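Local coordinates for heterokaryon incompatibility protein S (PDB 2WVO) that enforces heterokaryon incompatibility in a filamentous fungus, triggering a lethal reaction when it meets the prion form of its incompatible partner, at residues A48-R51 against L52-G56; H181-A184 against E185-I188. All blocks are in the same frame, centred on the assembly; numbering follows the deposited sequence.

Interaction 1: residues A48-R51 against L52-G56; sequences AKVR and LSRWG
The carbonyl oxygen of Val50 is gripped by two donors from the next turn. Arg54 N approaches Val50 O at 2.7 Å, while the hydroxyl Ser53 OG gives its proton to Val50 O at 2.8 Å. The two come from different directions: the amide lies well out beyond the oxygen, with a C=O...N angle of 157°, whereas the hydroxyl reaches in from the flank at 116°. Ser53 can do this because its OG sits between its own backbone N and carbonyl carbon, folded back over the preceding turn. The short hydroxyl can reach back to Val50 O and also be held by Arg136 of helix 120-136, which gives the buried oxygen of Ser53 two polar partners. Three further i to i+4 bonds continue the ladder, among them Ser53 N to Lys49 O at 2.9 Å, lying in the carbonyl plane.

On another flank of the helix, Arg51 and Arg54 pass slantwise, their guanidinium planes 23° apart. NH1 of Arg54 lies 4.0 Å from Arg51 CD, and its NH2 comes within 3.9 Å of Val50 CG1, the methyl that lies anti to the backbone N. Two cations this close would probably repel without acids nearby, but Arg51 pairs with Asp168 and Glu171, and Arg54 with Glu187 and Asp208, so the charges should be largely balanced and the planar groups held in place. Leu52 packs against Phe18 and Val22 of helix 14-23 and Val167 of helix 153-172. Aliphatic residues and long, acid-paired arginines thus share one buried helix, an arrangement typical of a central helix in a mainly helical globular domain such as this one of the HeLo family.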
loop_
_atom_site.group_PDB
_atom_site.type_symbol
_atom_site.label_atom_id
_atom_site.label_comp_id
_atom_site.label_asym_id
_atom_site.label_seq_id
_atom_site.Cartn_x
_atom_site.Cartn_y
_atom_site.Cartn_z
ATOM N N ALA A 48 7.695 -11.492 10.561
ATOM C CA ALA A 48 7.932 -10.214 9.885
ATOM C C ALA A 48 8.664 -9.250 10.807
ATOM O O ALA A 48 9.588 -8.555 10.379
ATOM C CB ALA A 48 6.599 -9.599 9.393
ATOM N N LYS A 49 8.256 -9.232 12.074
ATOM C CA LYS A 49 8.923 -8.462 13.123
ATOM C C LYS A 49 10.369 -8.923 13.373
ATOM O O LYS A 49 11.293 -8.094 13.421
ATOM C CB LYS A 49 8.106 -8.544 14.414
ATOM C CG LYS A 49 8.520 -7.563 15.497
ATOM C CD LYS A 49 7.746 -7.863 16.776
ATOM C CE LYS A 49 7.942 -6.784 17.817
ATOM N NZ LYS A 49 6.977 -6.950 18.944
ATOM N N VAL A 50 10.554 -10.234 13.548
ATOM C CA VAL A 50 11.880 -10.832 13.766
ATOM C C VAL A 50 12.849 -10.490 12.635
ATOM O O VAL A 50 14.018 -10.201 12.857
ATOM C CB VAL A 50 11.787 -12.389 13.904
ATOM C CG1 VAL A 50 13.161 -13.044 13.732
ATOM C CG2 VAL A 50 11.161 -12.777 15.231
ATOM N N ARG A 51 12.328 -10.558 11.420
ATOM C CA ARG A 51 13.019 -10.229 10.192
ATOM C C ARG A 51 13.592 -8.799 10.250
ATOM O O ARG A 51 14.759 -8.551 9.956
ATOM C CB ARG A 51 11.953 -10.350 9.110
ATOM C CG ARG A 51 12.390 -10.467 7.696
ATOM C CD ARG A 51 13.039 -11.799 7.305
ATOM N NE ARG A 51 14.057 -11.415 6.334
ATOM C CZ ARG A 51 13.819 -11.183 5.048
ATOM N NH1 ARG A 51 12.612 -11.378 4.539
ATOM N NH2 ARG A 51 14.806 -10.780 4.265
ATOM N N LEU A 52 12.742 -7.865 10.639
ATOM C CA LEU A 52 13.105 -6.468 10.828
ATOM C C LEU A 52 14.171 -6.349 11.929
ATOM O O LEU A 52 15.204 -5.706 11.730
ATOM C CB LEU A 52 11.839 -5.686 11.177
ATOM C CG LEU A 52 11.457 -4.294 10.668
ATOM C CD1 LEU A 52 12.069 -3.907 9.307
ATOM C CD2 LEU A 52 9.911 -4.179 10.661
ATOM N N SER A 53 13.935 -7.003 13.067
ATOM C CA SER A 53 14.884 -6.993 14.176
ATOM C C SER A 53 16.238 -7.589 13.795
ATOM O O SER A 53 17.274 -7.095 14.238
ATOM C CB SER A 53 14.316 -7.697 15.415
ATOM O OG SER A 53 14.527 -9.103 15.361
ATOM N N ARG A 54 16.219 -8.641 12.972
ATOM C CA ARG A 54 17.449 -9.289 12.494
ATOM C C ARG A 54 18.317 -8.346 11.661
ATOM O O ARG A 54 19.530 -8.316 11.841
ATOM C CB ARG A 54 17.144 -10.570 11.708
ATOM C CG ARG A 54 18.387 -11.456 11.409
ATOM C CD ARG A 54 18.037 -12.603 10.444
ATOM N NE ARG A 54 16.901 -13.397 10.933
ATOM C CZ ARG A 54 15.998 -13.990 10.161
ATOM N NH1 ARG A 54 16.077 -13.904 8.836
ATOM N NH2 ARG A 54 15.014 -14.683 10.718
ATOM N N TRP A 55 17.696 -7.586 10.761
ATOM C CA TRP A 55 18.407 -6.578 9.961
ATOM C C TRP A 55 19.058 -5.479 10.817
ATOM O O TRP A 55 20.205 -5.105 10.583
ATOM C CB TRP A 55 17.482 -5.948 8.897
ATOM C CG TRP A 55 18.163 -4.832 8.130
ATOM C CD1 TRP A 55 18.977 -4.965 7.038
ATOM C CD2 TRP A 55 18.122 -3.425 8.428
ATOM N NE1 TRP A 55 19.421 -3.735 6.621
ATOM C CE2 TRP A 55 18.919 -2.771 7.462
ATOM C CE3 TRP A 55 17.492 -2.657 9.422
ATOM C CZ2 TRP A 55 19.089 -1.389 7.446
ATOM C CZ3 TRP A 55 17.662 -1.287 9.411
ATOM C CH2 TRP A 55 18.454 -0.662 8.427
ATOM N N GLY A 56 18.321 -4.962 11.798
ATOM C CA GLY A 56 18.827 -3.919 12.700
ATOM C C GLY A 56 20.034 -4.401 13.484
ATOM O O GLY A 56 21.025 -3.681 13.645
#

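Interaction 2: residues H181-A184 against E185-I188; sequences HKLA and ENEI
The last turns of helix 177-187, a short helix of the globular domain, carry this contact, and a water-bridged carbonyl lies near their end. The i to i+4 ladder runs from Glu185 N to His181 O through Glu187 N to Leu183 O, the latter bond 2.9 Å long. Ile188 N makes a weak bond to Glu185 O at 3.4 Å.

On the outer side, the side chains of Lys182 and Asn186 slant across each other. The Asn186 amide folds back along the helix, with CG anti to its carbonyl carbon (chi1 -61°), which lays Asn186 ND2 against the lysine chain, 3.7 Å from Lys182 CG and 3.8 Å from Lys182 NZ. A flexible lysine beside a polar amide suits this solvent-facing surface. Leu183, by contrast, turns inward onto Ala58 of helix 38-59, where a branched aliphatic side chain fills the interface. Ala184 also faces the interior, its small methyl letting Ala210 of helix 209-218 come close.

Glu187 is the buried acid of the group. Its carboxylate forms salt bridges through OE2 with Arg54 and Arg136, while the chain runs extended beyond CG, bringing the carboxylate to the water through OE1. That water donates to both acceptors, lying 2.9 Å from Glu187 OE1 and 2.7 Å from Ala184 O.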
loop_
_atom_site.group_PDB
_atom_site.type_symbol
_atom_site.label_atom_id
_atom_site.label_comp_id
_atom_site.label_asym_id
_atom_site.label_seq_id
_atom_site.Cartn_x
_atom_site.Cartn_y
_atom_site.Cartn_z
ATOM N N HIS A 181 22.200 -14.761 7.860
ATOM C CA HIS A 181 21.946 -16.202 7.840
ATOM C C HIS A 181 22.396 -16.890 9.131
ATOM O O HIS A 181 21.713 -17.789 9.628
ATOM C CB HIS A 181 22.514 -16.891 6.592
ATOM C CG HIS A 181 21.787 -18.153 6.232
ATOM N ND1 HIS A 181 22.429 -19.357 6.020
ATOM C CD2 HIS A 181 20.462 -18.402 6.082
ATOM C CE1 HIS A 181 21.532 -20.287 5.738
ATOM N NE2 HIS A 181 20.330 -19.735 5.775
ATOM N N LYS A 182 23.534 -16.449 9.671
ATOM C CA LYS A 182 24.033 -16.924 10.969
ATOM C C LYS A 182 23.079 -16.555 12.110
ATOM O O LYS A 182 22.833 -17.361 13.014
ATOM C CB LYS A 182 25.461 -16.406 11.216
ATOM C CG LYS A 182 25.792 -15.930 12.643
ATOM C CD LYS A 182 25.728 -14.400 12.737
ATOM C CE LYS A 182 26.745 -13.824 13.738
ATOM N NZ LYS A 182 26.122 -13.362 15.021
ATOM N N LEU A 183 22.546 -15.334 12.046
ATOM C CA LEU A 183 21.598 -14.827 13.025
ATOM C C LEU A 183 20.324 -15.665 13.025
ATOM O O LEU A 183 19.815 -16.018 14.089
ATOM C CB LEU A 183 21.280 -13.361 12.729
ATOM C CG LEU A 183 21.803 -12.199 13.587
ATOM C CD1 LEU A 183 22.953 -12.571 14.484
ATOM C CD2 LEU A 183 22.146 -11.020 12.709
ATOM N N ALA A 184 19.834 -15.991 11.827
ATOM C CA ALA A 184 18.674 -16.871 11.652
ATOM C C ALA A 184 18.898 -18.254 12.271
ATOM O O ALA A 184 17.979 -18.827 12.854
ATOM C CB ALA A 184 18.315 -16.995 10.178
ATOM N N GLU A 185 20.121 -18.772 12.136
ATOM C CA GLU A 185 20.533 -20.028 12.764
ATOM C C GLU A 185 20.515 -19.944 14.294
ATOM O O GLU A 185 20.036 -20.861 14.960
ATOM C CB GLU A 185 21.929 -20.444 12.274
ATOM C CG GLU A 185 21.972 -21.006 10.853
ATOM C CD GLU A 185 23.386 -21.354 10.389
ATOM O OE1 GLU A 185 23.725 -22.560 10.352
ATOM O OE2 GLU A 185 24.159 -20.423 10.063
ATOM N N ASN A 186 21.038 -18.846 14.840
ATOM C CA ASN A 186 21.046 -18.605 16.290
ATOM C C ASN A 186 19.654 -18.430 16.904
ATOM O O ASN A 186 19.423 -18.841 18.043
ATOM C CB ASN A 186 21.908 -17.384 16.640
ATOM C CG ASN A 186 23.352 -17.546 16.225
ATOM O OD1 ASN A 186 23.917 -18.646 16.285
ATOM N ND2 ASN A 186 23.972 -16.443 15.811
ATOM N N GLU A 187 18.742 -17.810 16.150
ATOM C CA GLU A 187 17.353 -17.588 16.579
ATOM C C GLU A 187 16.617 -18.876 16.933
ATOM O O GLU A 187 15.716 -18.874 17.778
ATOM C CB GLU A 187 16.560 -16.876 15.478
ATOM C CG GLU A 187 16.889 -15.404 15.312
ATOM C CD GLU A 187 16.382 -14.818 14.005
ATOM O OE1 GLU A 187 15.522 -15.452 13.336
ATOM O OE2 GLU A 187 16.849 -13.720 13.644
ATOM N N ILE A 188 17.020 -19.966 16.286
ATOM C CA ILE A 188 16.248 -21.198 16.243
ATOM C C ILE A 188 16.854 -22.327 17.097
ATOM O O ILE A 188 16.264 -23.409 17.219
ATOM C CB ILE A 188 16.041 -21.620 14.752
ATOM C CG1 ILE A 188 14.556 -21.804 14.447
ATOM C CG2 ILE A 188 16.895 -22.827 14.342
ATOM C CD1 ILE A 188 14.207 -21.576 12.983
HETATM O O HOH W 1 15.434 -18.119 12.325
#

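Interaction 1 lies along helix 38-59 and interaction 2 at the end of helix 177-187, and the two helices pack together. Interaction 1 is in the core, its centre about 6 Å from that of the chain; the centre of interaction 2 is about 16 Å from it, with one face buried and another toward solvent. Their chemistry follows: buried arginines paired with acids in the first; exposed Lys182 and Glu185 and a partly exposed Asn186, beside an inward Leu183 and Ala184 and the buried Glu187, in the second. The salt bridge from Arg54 NE to Glu187 OE2, 2.7 Å long, joins them, flanked by Val50 CG1, 3.4 Å from Glu187 OE1, and by Leu183 and Ala184 against Arg54.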